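Coat protein (Sulfolobus turreted icosahedral virus, PDB 2BBD) builds the icosahedral protein shell of an archaeal virus, and its fold points to common ancestry with capsid proteins of bacterial and eukaryotic viruses. Local coordinates at residues 20-25 with 150-155; 24-29 with 127-132; 31-36 with 118-123; 72-77 with 181-186. All coordinates share one frame; numbering follows the deposited sequence.

How the contacts relate
Starting from the N terminus, strand 19-24 enters contact 1, which closes its long loop only when the chain returns at 150-155. Contact 2 sets out from the same stretch, sharing I24 and P25, and closes earlier, at 127-132. Strand 29-43 then opens contact 3, which closes at 118-123 and so lies within the loops of both contacts 1 and 2. Contact 4 starts at 72-77, inside all three loops, and ends beyond them at 181-186, crossing each. Contacts 2 and 4 belong to the mixed sheet of strands 19-24, 131-137, 72-78 and 182-193, contact 3 to the antiparallel sheet of 29-43, 108-123 and 145-158; contact 1 packs one on the other.

Contact 1 (20-25 with 150-155)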
loop_
_atom_site.group_PDB
_atom_site.type_symbol
_atom_site.label_atom_id
_atom_site.label_comp_id
_atom_site.label_asym_id
_atom_site.label_seq_id
_atom_site.Cartn_x
_atom_site.Cartn_y
_atom_site.Cartn_z
ATOM N N ILE A 20 0.646 -15.533 8.759
ATOM C CA ILE A 20 0.848 -15.199 10.155
ATOM C C ILE A 20 -0.188 -14.194 10.668
ATOM O O ILE A 20 -0.092 -13.000 10.381
ATOM C CB ILE A 20 2.258 -14.597 10.353
ATOM C CG1 ILE A 20 3.311 -15.509 9.717
ATOM C CG2 ILE A 20 2.528 -14.386 11.824
ATOM C CD1 ILE A 20 4.723 -14.921 9.740
ATOM N N PRO A 21 -1.197 -14.670 11.426
ATOM C CA PRO A 21 -2.221 -13.767 11.958
ATOM C C PRO A 21 -1.711 -13.119 13.237
ATOM O O PRO A 21 -1.342 -13.810 14.180
ATOM C CB PRO A 21 -3.408 -14.692 12.202
ATOM C CG PRO A 21 -2.745 -15.970 12.622
ATOM C CD PRO A 21 -1.570 -16.079 11.649
ATOM N N ILE A 22 -1.673 -11.793 13.259
ATOM C CA ILE A 22 -1.197 -11.074 14.429
ATOM C C ILE A 22 -2.340 -10.284 15.043
ATOM O O ILE A 22 -3.006 -9.509 14.362
ATOM C CB ILE A 22 -0.056 -10.100 14.057
ATOM C CG1 ILE A 22 1.097 -10.874 13.406
ATOM C CG2 ILE A 22 0.449 -9.384 15.295
ATOM C CD1 ILE A 22 2.195 -9.960 12.823
ATOM N N LYS A 23 -2.581 -10.487 16.330
ATOM C CA LYS A 23 -3.653 -9.757 16.992
ATOM C C LYS A 23 -3.112 -8.407 17.428
ATOM O O LYS A 23 -2.053 -8.325 18.047
ATOM C CB LYS A 23 -4.155 -10.530 18.212
ATOM C CG LYS A 23 -5.393 -9.910 18.851
ATOM C CD LYS A 23 -6.551 -9.827 17.855
ATOM C CE LYS A 23 -7.870 -9.698 18.588
ATOM N NZ LYS A 23 -8.035 -10.788 19.608
ATOM N N ILE A 24 -3.829 -7.346 17.091
ATOM C CA ILE A 24 -3.404 -6.007 17.461
ATOM C C ILE A 24 -4.104 -5.591 18.751
ATOM O O ILE A 24 -5.327 -5.637 18.842
ATOM C CB ILE A 24 -3.730 -5.013 16.339
ATOM C CG1 ILE A 24 -3.024 -5.450 15.049
ATOM C CG2 ILE A 24 -3.316 -3.604 16.743
ATOM C CD1 ILE A 24 -1.511 -5.543 15.173
ATOM N N PRO A 25 -3.334 -5.196 19.773
ATOM C CA PRO A 25 -3.897 -4.774 21.064
ATOM C C PRO A 25 -4.689 -3.466 20.941
ATOM O O PRO A 25 -4.252 -2.532 20.267
ATOM C CB PRO A 25 -2.660 -4.605 21.952
ATOM C CG PRO A 25 -1.613 -5.461 21.276
ATOM C CD PRO A 25 -1.864 -5.206 19.821
ATOM N N PHE A 150 9.403 -10.793 12.354
ATOM C CA PHE A 150 8.642 -9.571 12.191
ATOM C C PHE A 150 8.440 -8.925 13.542
ATOM O O PHE A 150 8.006 -9.593 14.492
ATOM C CB PHE A 150 7.261 -9.842 11.608
ATOM C CG PHE A 150 7.274 -10.278 10.176
ATOM C CD1 PHE A 150 7.181 -11.624 9.846
ATOM C CD2 PHE A 150 7.337 -9.334 9.151
ATOM C CE1 PHE A 150 7.142 -12.027 8.506
ATOM C CE2 PHE A 150 7.300 -9.725 7.816
ATOM C CZ PHE A 150 7.200 -11.076 7.493
ATOM N N TYR A 151 8.751 -7.631 13.612
ATOM C CA TYR A 151 8.576 -6.828 14.811
ATOM C C TYR A 151 7.424 -5.867 14.540
ATOM O O TYR A 151 7.393 -5.187 13.510
ATOM C CB TYR A 151 9.851 -6.046 15.126
ATOM C CG TYR A 151 11.011 -6.942 15.459
ATOM C CD1 TYR A 151 11.634 -7.692 14.466
ATOM C CD2 TYR A 151 11.458 -7.080 16.778
ATOM C CE1 TYR A 151 12.674 -8.563 14.769
ATOM C CE2 TYR A 151 12.499 -7.953 17.098
ATOM C CZ TYR A 151 13.100 -8.691 16.086
ATOM O OH TYR A 151 14.116 -9.566 16.382
ATOM N N ILE A 152 6.474 -5.823 15.468
ATOM C CA ILE A 152 5.300 -4.979 15.331
ATOM C C ILE A 152 5.353 -3.773 16.261
ATOM O O ILE A 152 5.572 -3.918 17.464
ATOM C CB ILE A 152 4.030 -5.776 15.647
ATOM C CG1 ILE A 152 3.998 -7.060 14.817
ATOM C CG2 ILE A 152 2.800 -4.905 15.418
ATOM C CD1 ILE A 152 4.046 -6.850 13.290
ATOM N N THR A 153 5.157 -2.580 15.707
ATOM C CA THR A 153 5.183 -1.374 16.525
ATOM C C THR A 153 3.905 -0.575 16.300
ATOM O O THR A 153 3.523 -0.291 15.175
ATOM C CB THR A 153 6.398 -0.517 16.204
ATOM O OG1 THR A 153 7.584 -1.266 16.482
ATOM C CG2 THR A 153 6.404 0.729 17.053
ATOM N N ILE A 154 3.239 -0.214 17.382
ATOM C CA ILE A 154 1.981 0.499 17.258
ATOM C C ILE A 154 2.016 1.922 17.779
ATOM O O ILE A 154 2.557 2.198 18.854
ATOM C CB ILE A 154 0.869 -0.297 17.977
ATOM C CG1 ILE A 154 0.823 -1.711 17.400
ATOM C CG2 ILE A 154 -0.491 0.384 17.805
ATOM C CD1 ILE A 154 0.047 -2.670 18.233
ATOM N N THR A 155 1.462 2.835 16.990
ATOM C CA THR A 155 1.381 4.221 17.408
ATOM C C THR A 155 -0.061 4.432 17.876
ATOM O O THR A 155 -1.002 4.263 17.105
ATOM C CB THR A 155 1.695 5.191 16.257
ATOM O OG1 THR A 155 3.070 5.058 15.869
ATOM C CG2 THR A 155 1.443 6.622 16.707
#
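The carbonyl O of P25 is hydrogen-bonded to Y156 OH, just past the end of 150-155, and the ring of the same proline rests on I154. That polar tie lies at the margin of what is otherwise a purely apolar interface, a clear example of how a jelly-roll sandwich is filled. Strand 19-24 belongs to one sheet and strand 145-158 to the other; here their axes pass 10.0 Å apart and run in nearly the same direction, with an angle of 25°. The backbones are too distant to bond across the layer, and apolar side chains bridge it instead. At one end the CD1 methyl of I20 comes obliquely to F150, 4.0 Å from CE1. In the middle two isoleucines meet tip to tip, with I22 CD1 3.6 Å from I152 CD1. The I22 chain is extended about chi2 (172°) and drives its methyl straight across, whereas that of I152 is folded at chi2 (-59°). I24 leans its CD1 only loosely on I152 CG2. Around this row, Y12 touches I22, V35 lies against F150, and I135 packs on both I22 and F150, so the methyls are enclosed by both sheets. At the far end I154 CD1 meets two neighbours of the opposing chain at once, I24 CG2 at 3.8 Å and P25 CD at 3.6 Å.

Contact 2 (24-29 with 127-132); sequences IPRNNF and MVQNII
I24 meets I131 through its backbone first: I24 N donates to I131 O at 2.8 Å, and the bond is almost straight at 176°. The return link is made through water, which gives a hydrogen bond to I24 O and accepts one from I131 N at 2.7 Å, so one direct bond and one water-mediated link join the two residues. Their side chains cross at about a right angle, with I24 CB 3.7 Å from I131 CG2. Beyond P25, R26 reaches back over the partner. Its CG lies 3.7 Å from I131 CD1, and a bend at chi3 (-71°) lays one face of the guanidinium over V128 O and Q129 OE1. The amide of Q129 stands nearly upright to that group, 88° between planes. A second water is held by N130 N at 3.0 Å and more weakly by R26 NE and Q129 OE1; NE also bonds a methylpentanediol molecule, probably from the crystallisation liquor. N28 ND2 reaches Y4 OH. F29 then starts strand 29-43, bonding through its backbone to E157 of strand 145-158, while I131, on strand 131-137, sets its side chain against F123 of strand 108-123 and I30 of strand 29-43.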
loop_
_atom_site.group_PDB
_atom_site.type_symbol
_atom_site.label_atom_id
_atom_site.label_comp_id
_atom_site.label_asym_id
_atom_site.label_seq_id
_atom_site.Cartn_x
_atom_site.Cartn_y
_atom_site.Cartn_z
ATOM N N ILE A 24 -3.829 -7.346 17.091
ATOM C CA ILE A 24 -3.404 -6.007 17.461
ATOM C C ILE A 24 -4.104 -5.591 18.751
ATOM O O ILE A 24 -5.327 -5.637 18.842
ATOM C CB ILE A 24 -3.730 -5.013 16.339
ATOM C CG1 ILE A 24 -3.024 -5.450 15.049
ATOM C CG2 ILE A 24 -3.316 -3.604 16.743
ATOM C CD1 ILE A 24 -1.511 -5.543 15.173
ATOM N N PRO A 25 -3.334 -5.196 19.773
ATOM C CA PRO A 25 -3.897 -4.774 21.064
ATOM C C PRO A 25 -4.689 -3.466 20.941
ATOM O O PRO A 25 -4.252 -2.532 20.267
ATOM C CB PRO A 25 -2.660 -4.605 21.952
ATOM C CG PRO A 25 -1.613 -5.461 21.276
ATOM C CD PRO A 25 -1.864 -5.206 19.821
ATOM N N ARG A 26 -5.838 -3.407 21.609
ATOM C CA ARG A 26 -6.712 -2.235 21.580
ATOM C C ARG A 26 -6.570 -1.379 22.835
ATOM O O ARG A 26 -7.552 -1.100 23.521
ATOM C CB ARG A 26 -8.163 -2.696 21.422
ATOM C CG ARG A 26 -8.364 -3.555 20.189
ATOM C CD ARG A 26 -9.796 -4.029 20.012
ATOM N NE ARG A 26 -10.175 -5.024 21.007
ATOM C CZ ARG A 26 -10.709 -4.739 22.190
ATOM N NH1 ARG A 26 -10.931 -3.475 22.531
ATOM N NH2 ARG A 26 -11.030 -5.717 23.027
ATOM N N ASN A 27 -5.341 -0.955 23.116
ATOM C CA ASN A 27 -5.044 -0.146 24.287
ATOM C C ASN A 27 -5.626 1.248 24.216
ATOM O O ASN A 27 -5.949 1.843 25.239
ATOM C CB ASN A 27 -3.537 -0.031 24.473
ATOM C CG ASN A 27 -2.872 -1.373 24.692
ATOM O OD1 ASN A 27 -1.649 -1.461 24.758
ATOM N ND2 ASN A 27 -3.677 -2.427 24.809
ATOM N N ASN A 28 -5.733 1.773 23.005
ATOM C CA ASN A 28 -6.261 3.109 22.770
ATOM C C ASN A 28 -6.539 3.219 21.287
ATOM O O ASN A 28 -6.492 2.215 20.558
ATOM C CB ASN A 28 -5.226 4.168 23.154
ATOM C CG ASN A 28 -5.378 4.649 24.581
ATOM O OD1 ASN A 28 -6.462 5.067 24.994
ATOM N ND2 ASN A 28 -4.286 4.606 25.343
ATOM N N PHE A 29 -6.840 4.432 20.842
ATOM C CA PHE A 29 -7.065 4.656 19.425
ATOM C C PHE A 29 -5.703 4.409 18.771
ATOM O O PHE A 29 -4.663 4.621 19.401
ATOM C CB PHE A 29 -7.535 6.096 19.171
ATOM C CG PHE A 29 -9.022 6.296 19.348
ATOM C CD1 PHE A 29 -9.696 7.269 18.608
ATOM C CD2 PHE A 29 -9.751 5.519 20.250
ATOM C CE1 PHE A 29 -11.078 7.467 18.762
ATOM C CE2 PHE A 29 -11.132 5.710 20.412
ATOM C CZ PHE A 29 -11.793 6.683 19.669
HETATM N N MSE A 127 -13.113 0.654 20.449
HETATM C CA MSE A 127 -14.539 0.484 20.214
HETATM C C MSE A 127 -14.887 -0.670 19.281
HETATM O O MSE A 127 -16.065 -0.939 19.023
HETATM C CB MSE A 127 -15.122 1.796 19.683
HETATM C CG MSE A 127 -15.043 2.925 20.705
HETATM SE SE MSE A 127 -15.816 4.604 20.125
HETATM C CE MSE A 127 -17.693 4.128 20.254
ATOM N N VAL A 128 -13.866 -1.362 18.787
ATOM C CA VAL A 128 -14.088 -2.482 17.878
ATOM C C VAL A 128 -13.500 -3.768 18.456
ATOM O O VAL A 128 -12.803 -3.740 19.469
ATOM C CB VAL A 128 -13.443 -2.227 16.489
ATOM C CG1 VAL A 128 -13.924 -0.898 15.912
ATOM C CG2 VAL A 128 -11.930 -2.246 16.611
ATOM N N GLN A 129 -13.778 -4.883 17.790
ATOM C CA GLN A 129 -13.297 -6.187 18.219
ATOM C C GLN A 129 -12.365 -6.838 17.210
ATOM O O GLN A 129 -12.469 -6.612 16.009
ATOM C CB GLN A 129 -14.479 -7.142 18.440
ATOM C CG GLN A 129 -15.467 -6.702 19.509
ATOM C CD GLN A 129 -15.064 -7.161 20.893
ATOM O OE1 GLN A 129 -13.906 -7.015 21.299
ATOM N NE2 GLN A 129 -16.022 -7.717 21.635
ATOM N N ASN A 130 -11.456 -7.651 17.730
ATOM C CA ASN A 130 -10.526 -8.432 16.925
ATOM C C ASN A 130 -9.817 -7.775 15.733
ATOM O O ASN A 130 -10.136 -8.054 14.571
ATOM C CB ASN A 130 -11.253 -9.693 16.463
ATOM C CG ASN A 130 -11.840 -10.487 17.634
ATOM O OD1 ASN A 130 -12.970 -10.980 17.568
ATOM N ND2 ASN A 130 -11.065 -10.611 18.710
ATOM N N ILE A 131 -8.854 -6.906 16.027
ATOM C CA ILE A 131 -8.076 -6.266 14.976
ATOM C C ILE A 131 -6.968 -7.271 14.654
ATOM O O ILE A 131 -6.169 -7.617 15.523
ATOM C CB ILE A 131 -7.426 -4.958 15.453
ATOM C CG1 ILE A 131 -8.500 -4.001 15.991
ATOM C CG2 ILE A 131 -6.676 -4.306 14.290
ATOM C CD1 ILE A 131 -7.937 -2.718 16.605
ATOM N N ILE A 132 -6.926 -7.742 13.414
ATOM C CA ILE A 132 -5.922 -8.722 13.013
ATOM C C ILE A 132 -5.087 -8.312 11.811
ATOM O O ILE A 132 -5.628 -7.966 10.765
ATOM C CB ILE A 132 -6.583 -10.088 12.675
ATOM C CG1 ILE A 132 -7.284 -10.656 13.913
ATOM C CG2 ILE A 132 -5.530 -11.071 12.168
ATOM C CD1 ILE A 132 -8.157 -11.855 13.609
HETATM O O HOH W 1 -7.720 -6.697 18.519
HETATM O O HOH W 2 -10.854 -8.248 20.557
#

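Contact 3 (31-36 with 118-123)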
loop_
_atom_site.group_PDB
_atom_site.type_symbol
_atom_site.label_atom_id
_atom_site.label_comp_id
_atom_site.label_asym_id
_atom_site.label_seq_id
_atom_site.Cartn_x
_atom_site.Cartn_y
_atom_site.Cartn_z
ATOM N N ARG A 31 -3.138 5.232 15.504
ATOM C CA ARG A 31 -2.845 6.097 14.367
ATOM C C ARG A 31 -2.080 5.317 13.299
ATOM O O ARG A 31 -2.250 5.549 12.096
ATOM C CB ARG A 31 -2.048 7.318 14.817
ATOM C CG ARG A 31 -2.833 8.266 15.724
ATOM C CD ARG A 31 -1.968 9.430 16.121
ATOM N NE ARG A 31 -1.712 10.289 14.970
ATOM C CZ ARG A 31 -2.608 11.133 14.469
ATOM N NH1 ARG A 31 -3.807 11.231 15.029
ATOM N NH2 ARG A 31 -2.318 11.865 13.405
ATOM N N LYS A 32 -1.235 4.384 13.729
ATOM C CA LYS A 32 -0.518 3.574 12.762
ATOM C C LYS A 32 0.115 2.303 13.317
ATOM O O LYS A 32 0.243 2.118 14.527
ATOM C CB LYS A 32 0.540 4.410 12.026
ATOM C CG LYS A 32 1.820 4.716 12.779
ATOM C CD LYS A 32 2.843 5.360 11.821
ATOM C CE LYS A 32 4.160 5.726 12.513
ATOM N NZ LYS A 32 4.954 4.532 12.921
ATOM N N ILE A 33 0.475 1.415 12.403
ATOM C CA ILE A 33 1.115 0.165 12.753
ATOM C C ILE A 33 2.364 0.024 11.899
ATOM O O ILE A 33 2.322 0.192 10.681
ATOM C CB ILE A 33 0.195 -1.041 12.482
ATOM C CG1 ILE A 33 -1.044 -0.966 13.386
ATOM C CG2 ILE A 33 0.959 -2.334 12.705
ATOM C CD1 ILE A 33 -2.115 -2.000 13.036
ATOM N N ARG A 34 3.479 -0.277 12.541
ATOM C CA ARG A 34 4.729 -0.457 11.828
ATOM C C ARG A 34 5.145 -1.920 11.884
ATOM O O ARG A 34 5.022 -2.576 12.926
ATOM C CB ARG A 34 5.827 0.407 12.446
ATOM C CG ARG A 34 7.211 0.090 11.910
ATOM C CD ARG A 34 8.291 0.837 12.674
ATOM N NE ARG A 34 8.276 2.267 12.400
ATOM C CZ ARG A 34 9.042 3.152 13.031
ATOM N NH1 ARG A 34 9.882 2.743 13.978
ATOM N NH2 ARG A 34 8.979 4.439 12.710
ATOM N N VAL A 35 5.624 -2.420 10.752
ATOM C CA VAL A 35 6.084 -3.792 10.627
ATOM C C VAL A 35 7.533 -3.758 10.137
ATOM O O VAL A 35 7.844 -3.088 9.149
ATOM C CB VAL A 35 5.235 -4.588 9.593
ATOM C CG1 VAL A 35 5.811 -5.981 9.411
ATOM C CG2 VAL A 35 3.775 -4.684 10.050
ATOM N N GLN A 36 8.419 -4.457 10.841
ATOM C CA GLN A 36 9.818 -4.534 10.436
ATOM C C GLN A 36 10.253 -5.993 10.372
ATOM O O GLN A 36 10.124 -6.739 11.358
ATOM C CB GLN A 36 10.728 -3.779 11.410
ATOM C CG GLN A 36 10.369 -2.321 11.621
ATOM C CD GLN A 36 11.182 -1.679 12.736
ATOM O OE1 GLN A 36 12.242 -1.095 12.496
ATOM N NE2 GLN A 36 10.696 -1.800 13.965
ATOM N N PHE A 118 1.388 1.104 8.179
ATOM C CA PHE A 118 -0.026 1.163 7.865
ATOM C C PHE A 118 -0.582 2.402 8.557
ATOM O O PHE A 118 -0.542 2.526 9.785
ATOM C CB PHE A 118 -0.757 -0.088 8.377
ATOM C CG PHE A 118 -0.207 -1.380 7.837
ATOM C CD1 PHE A 118 0.994 -1.896 8.314
ATOM C CD2 PHE A 118 -0.864 -2.053 6.813
ATOM C CE1 PHE A 118 1.541 -3.066 7.775
ATOM C CE2 PHE A 118 -0.337 -3.216 6.264
ATOM C CZ PHE A 118 0.872 -3.725 6.745
ATOM N N ASP A 119 -1.074 3.337 7.760
ATOM C CA ASP A 119 -1.647 4.549 8.302
ATOM C C ASP A 119 -3.123 4.247 8.546
ATOM O O ASP A 119 -3.859 3.943 7.618
ATOM C CB ASP A 119 -1.467 5.690 7.300
ATOM C CG ASP A 119 -1.996 7.015 7.813
ATOM O OD1 ASP A 119 -1.741 8.033 7.138
ATOM O OD2 ASP A 119 -2.666 7.048 8.871
ATOM N N LEU A 120 -3.541 4.294 9.807
ATOM C CA LEU A 120 -4.932 4.027 10.153
ATOM C C LEU A 120 -5.675 5.301 10.517
ATOM O O LEU A 120 -6.694 5.238 11.195
ATOM C CB LEU A 120 -5.028 3.061 11.337
ATOM C CG LEU A 120 -4.726 1.577 11.119
ATOM C CD1 LEU A 120 -3.251 1.384 10.842
ATOM C CD2 LEU A 120 -5.141 0.797 12.354
ATOM N N ALA A 121 -5.170 6.449 10.073
ATOM C CA ALA A 121 -5.804 7.725 10.394
ATOM C C ALA A 121 -5.871 7.769 11.923
ATOM O O ALA A 121 -4.834 7.836 12.590
ATOM C CB ALA A 121 -7.202 7.783 9.778
ATOM N N ARG A 122 -7.072 7.746 12.484
ATOM C CA ARG A 122 -7.194 7.709 13.940
ATOM C C ARG A 122 -8.308 6.724 14.246
ATOM O O ARG A 122 -9.421 7.098 14.586
ATOM C CB ARG A 122 -7.503 9.089 14.524
ATOM C CG ARG A 122 -7.037 9.201 15.968
ATOM C CD ARG A 122 -7.352 10.547 16.584
ATOM N NE ARG A 122 -8.789 10.774 16.676
ATOM C CZ ARG A 122 -9.335 11.812 17.302
ATOM N NH1 ARG A 122 -8.558 12.718 17.894
ATOM N NH2 ARG A 122 -10.655 11.940 17.342
ATOM N N PHE A 123 -7.973 5.447 14.091
ATOM C CA PHE A 123 -8.885 4.330 14.287
ATOM C C PHE A 123 -9.328 4.150 15.740
ATOM O O PHE A 123 -8.500 4.063 16.646
ATOM C CB PHE A 123 -8.198 3.059 13.790
ATOM C CG PHE A 123 -9.118 1.900 13.608
ATOM C CD1 PHE A 123 -10.026 1.878 12.560
ATOM C CD2 PHE A 123 -9.074 0.820 14.487
ATOM C CE1 PHE A 123 -10.888 0.789 12.382
ATOM C CE2 PHE A 123 -9.927 -0.274 14.321
ATOM C CZ PHE A 123 -10.836 -0.290 13.265
#
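I33 and F118 form the tight half of this contact, an antiparallel hydrogen-bonded residue pair on neighbouring strands of one jelly-roll sheet. F118 N donates to I33 O at 2.8 Å and I33 N to F118 O at 3.0 Å. The same I33 O also lies in the plane of the F118 ring, at its edge near CD1. Further along that edge CE1 meets V35 CG2 at 3.6 Å, a methyl brought there by a chi1 of 176° that sets CG2 beside the backbone N. L120 CD1 packs more loosely on I33 CG1. The other half, where both chains turn a corner, is polar and more open. R31 and K32 both face T155 in a classic beta bulge, and R31 O accepts from L120 N with the donor lifted 40° out of the carbonyl plane. R31 CA makes a CA-H...O contact with A121 O. R31 NH1 lies against CG of R122, 3.9 Å away, and the two guanidinium planes are 83° apart; E157 forms salt bridges to both, and R122 has another to E167, which probably offsets the like charges. On the solvent side D119 forms an Asx turn: its OD2 takes the N-H of A121 at 2.8 Å, on the anti side and somewhat out of the carboxylate plane.

Contact 4 (72-77 with 181-186)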
loop_
_atom_site.group_PDB
_atom_site.type_symbol
_atom_site.label_atom_id
_atom_site.label_comp_id
_atom_site.label_asym_id
_atom_site.label_seq_id
_atom_site.Cartn_x
_atom_site.Cartn_y
_atom_site.Cartn_z
ATOM N N LYS A 72 -14.251 -6.640 8.254
ATOM C CA LYS A 72 -13.933 -5.292 7.806
ATOM C C LYS A 72 -12.452 -5.102 7.481
ATOM O O LYS A 72 -11.584 -5.220 8.346
ATOM C CB LYS A 72 -14.413 -4.290 8.854
ATOM C CG LYS A 72 -15.909 -4.447 9.134
ATOM C CD LYS A 72 -16.364 -3.590 10.296
ATOM C CE LYS A 72 -17.869 -3.677 10.491
ATOM N NZ LYS A 72 -18.332 -2.788 11.601
ATOM N N THR A 73 -12.186 -4.792 6.215
ATOM C CA THR A 73 -10.825 -4.624 5.722
ATOM C C THR A 73 -10.324 -3.192 5.602
ATOM O O THR A 73 -10.929 -2.362 4.927
ATOM C CB THR A 73 -10.695 -5.292 4.361
ATOM O OG1 THR A 73 -11.148 -6.646 4.473
ATOM C CG2 THR A 73 -9.238 -5.261 3.868
ATOM N N LEU A 74 -9.205 -2.915 6.262
ATOM C CA LEU A 74 -8.579 -1.598 6.221
ATOM C C LEU A 74 -7.482 -1.603 5.150
ATOM O O LEU A 74 -7.284 -0.623 4.440
ATOM C CB LEU A 74 -7.963 -1.265 7.583
ATOM C CG LEU A 74 -8.916 -1.200 8.781
ATOM C CD1 LEU A 74 -8.145 -0.868 10.049
ATOM C CD2 LEU A 74 -9.973 -0.153 8.515
ATOM N N TYR A 75 -6.775 -2.723 5.049
ATOM C CA TYR A 75 -5.704 -2.891 4.075
ATOM C C TYR A 75 -5.708 -4.293 3.493
ATOM O O TYR A 75 -5.937 -5.277 4.200
ATOM C CB TYR A 75 -4.334 -2.670 4.721
ATOM C CG TYR A 75 -3.916 -1.230 4.884
ATOM C CD1 TYR A 75 -2.914 -0.679 4.073
ATOM C CD2 TYR A 75 -4.496 -0.423 5.860
ATOM C CE1 TYR A 75 -2.502 0.643 4.239
ATOM C CE2 TYR A 75 -4.094 0.899 6.033
ATOM C CZ TYR A 75 -3.097 1.424 5.221
ATOM O OH TYR A 75 -2.696 2.722 5.407
ATOM N N SER A 76 -5.447 -4.361 2.193
ATOM C CA SER A 76 -5.339 -5.608 1.459
ATOM C C SER A 76 -4.356 -5.244 0.344
ATOM O O SER A 76 -4.743 -4.753 -0.716
ATOM C CB SER A 76 -6.687 -6.025 0.877
ATOM O OG SER A 76 -6.573 -7.299 0.270
ATOM N N VAL A 77 -3.076 -5.464 0.609
ATOM C CA VAL A 77 -2.020 -5.121 -0.335
ATOM C C VAL A 77 -0.891 -6.144 -0.295
ATOM O O VAL A 77 -0.681 -6.829 0.709
ATOM C CB VAL A 77 -1.404 -3.750 0.017
ATOM C CG1 VAL A 77 -2.461 -2.652 -0.024
ATOM C CG2 VAL A 77 -0.788 -3.817 1.411
ATOM N N VAL A 181 -12.543 8.612 10.160
ATOM C CA VAL A 181 -12.074 8.417 8.798
ATOM C C VAL A 181 -11.422 7.033 8.780
ATOM O O VAL A 181 -10.424 6.800 9.462
ATOM C CB VAL A 181 -11.017 9.472 8.381
ATOM C CG1 VAL A 181 -10.542 9.192 6.963
ATOM C CG2 VAL A 181 -11.609 10.872 8.466
ATOM N N LEU A 182 -11.998 6.119 8.008
ATOM C CA LEU A 182 -11.482 4.757 7.897
ATOM C C LEU A 182 -10.674 4.527 6.621
ATOM O O LEU A 182 -11.198 4.654 5.516
ATOM C CB LEU A 182 -12.634 3.749 7.908
ATOM C CG LEU A 182 -13.512 3.661 9.156
ATOM C CD1 LEU A 182 -14.590 2.605 8.945
ATOM C CD2 LEU A 182 -12.647 3.320 10.359
ATOM N N PRO A 183 -9.385 4.187 6.758
ATOM C CA PRO A 183 -8.590 3.949 5.555
ATOM C C PRO A 183 -9.099 2.698 4.842
ATOM O O PRO A 183 -9.577 1.764 5.485
ATOM C CB PRO A 183 -7.174 3.782 6.105
ATOM C CG PRO A 183 -7.415 3.203 7.473
ATOM C CD PRO A 183 -8.564 4.038 7.971
ATOM N N LYS A 184 -9.038 2.715 3.513
ATOM C CA LYS A 184 -9.458 1.585 2.687
ATOM C C LYS A 184 -8.406 1.465 1.579
ATOM O O LYS A 184 -8.627 1.863 0.435
ATOM C CB LYS A 184 -10.837 1.839 2.085
ATOM C CG LYS A 184 -11.422 0.631 1.360
ATOM C CD LYS A 184 -12.723 0.994 0.672
ATOM C CE LYS A 184 -13.378 -0.217 0.025
ATOM N NZ LYS A 184 -13.833 -1.218 1.036
ATOM N N VAL A 185 -7.253 0.921 1.952
ATOM C CA VAL A 185 -6.117 0.755 1.050
ATOM C C VAL A 185 -6.116 -0.642 0.448
ATOM O O VAL A 185 -5.717 -1.609 1.090
ATOM C CB VAL A 185 -4.818 1.014 1.825
ATOM C CG1 VAL A 185 -3.616 0.930 0.903
ATOM C CG2 VAL A 185 -4.901 2.387 2.499
ATOM N N ILE A 186 -6.557 -0.734 -0.801
ATOM C CA ILE A 186 -6.670 -2.016 -1.476
ATOM C C ILE A 186 -5.882 -2.091 -2.780
ATOM O O ILE A 186 -5.873 -1.143 -3.570
ATOM C CB ILE A 186 -8.147 -2.321 -1.812
ATOM C CG1 ILE A 186 -9.039 -2.079 -0.587
ATOM C CG2 ILE A 186 -8.273 -3.746 -2.311
ATOM C CD1 ILE A 186 -8.774 -3.019 0.590
HETATM O O HOH W 3 -11.960 -0.000 5.260
HETATM O O HOH W 4 -12.252 -2.936 2.488
#
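V185 lies over one face of the Y75 ring, both side chains pointing the same way from neighbouring strands. Its CB is 3.6 Å from the ring centroid and 24° off the normal, a CH-pi contact, while CG2 touches CZ at 3.4 Å. A chi1 of -177° turns both V185 methyls onto the ring. On the reverse face of the sheet, I186 is folded so that its CD1 meets S76 CB at 3.7 Å and also comes against T73 CG2. Backbone bonds fix this register: V185 N to L74 O at 2.9 Å, and S76 N to V185 O at 3.0 Å. The pairing is parallel, the one such junction in a mixed sheet whose other neighbours are antiparallel. It joins strand 72-78 to strand 182-193, consistent with a seam between the two jelly rolls of a double jelly-roll capsid protein. Further out, T73 O receives hydrogen bonds from two waters: one, at 2.6 Å, also donates to P183 O; the other, at 2.8 Å, accepts from K184 NZ. A classic beta bulge sets L74 and Y75 both facing L66 of the next strand. The tyrosine is held at its far end as well, OH hydrogen-bonded to D119 O and the ring edge-to-face with F118.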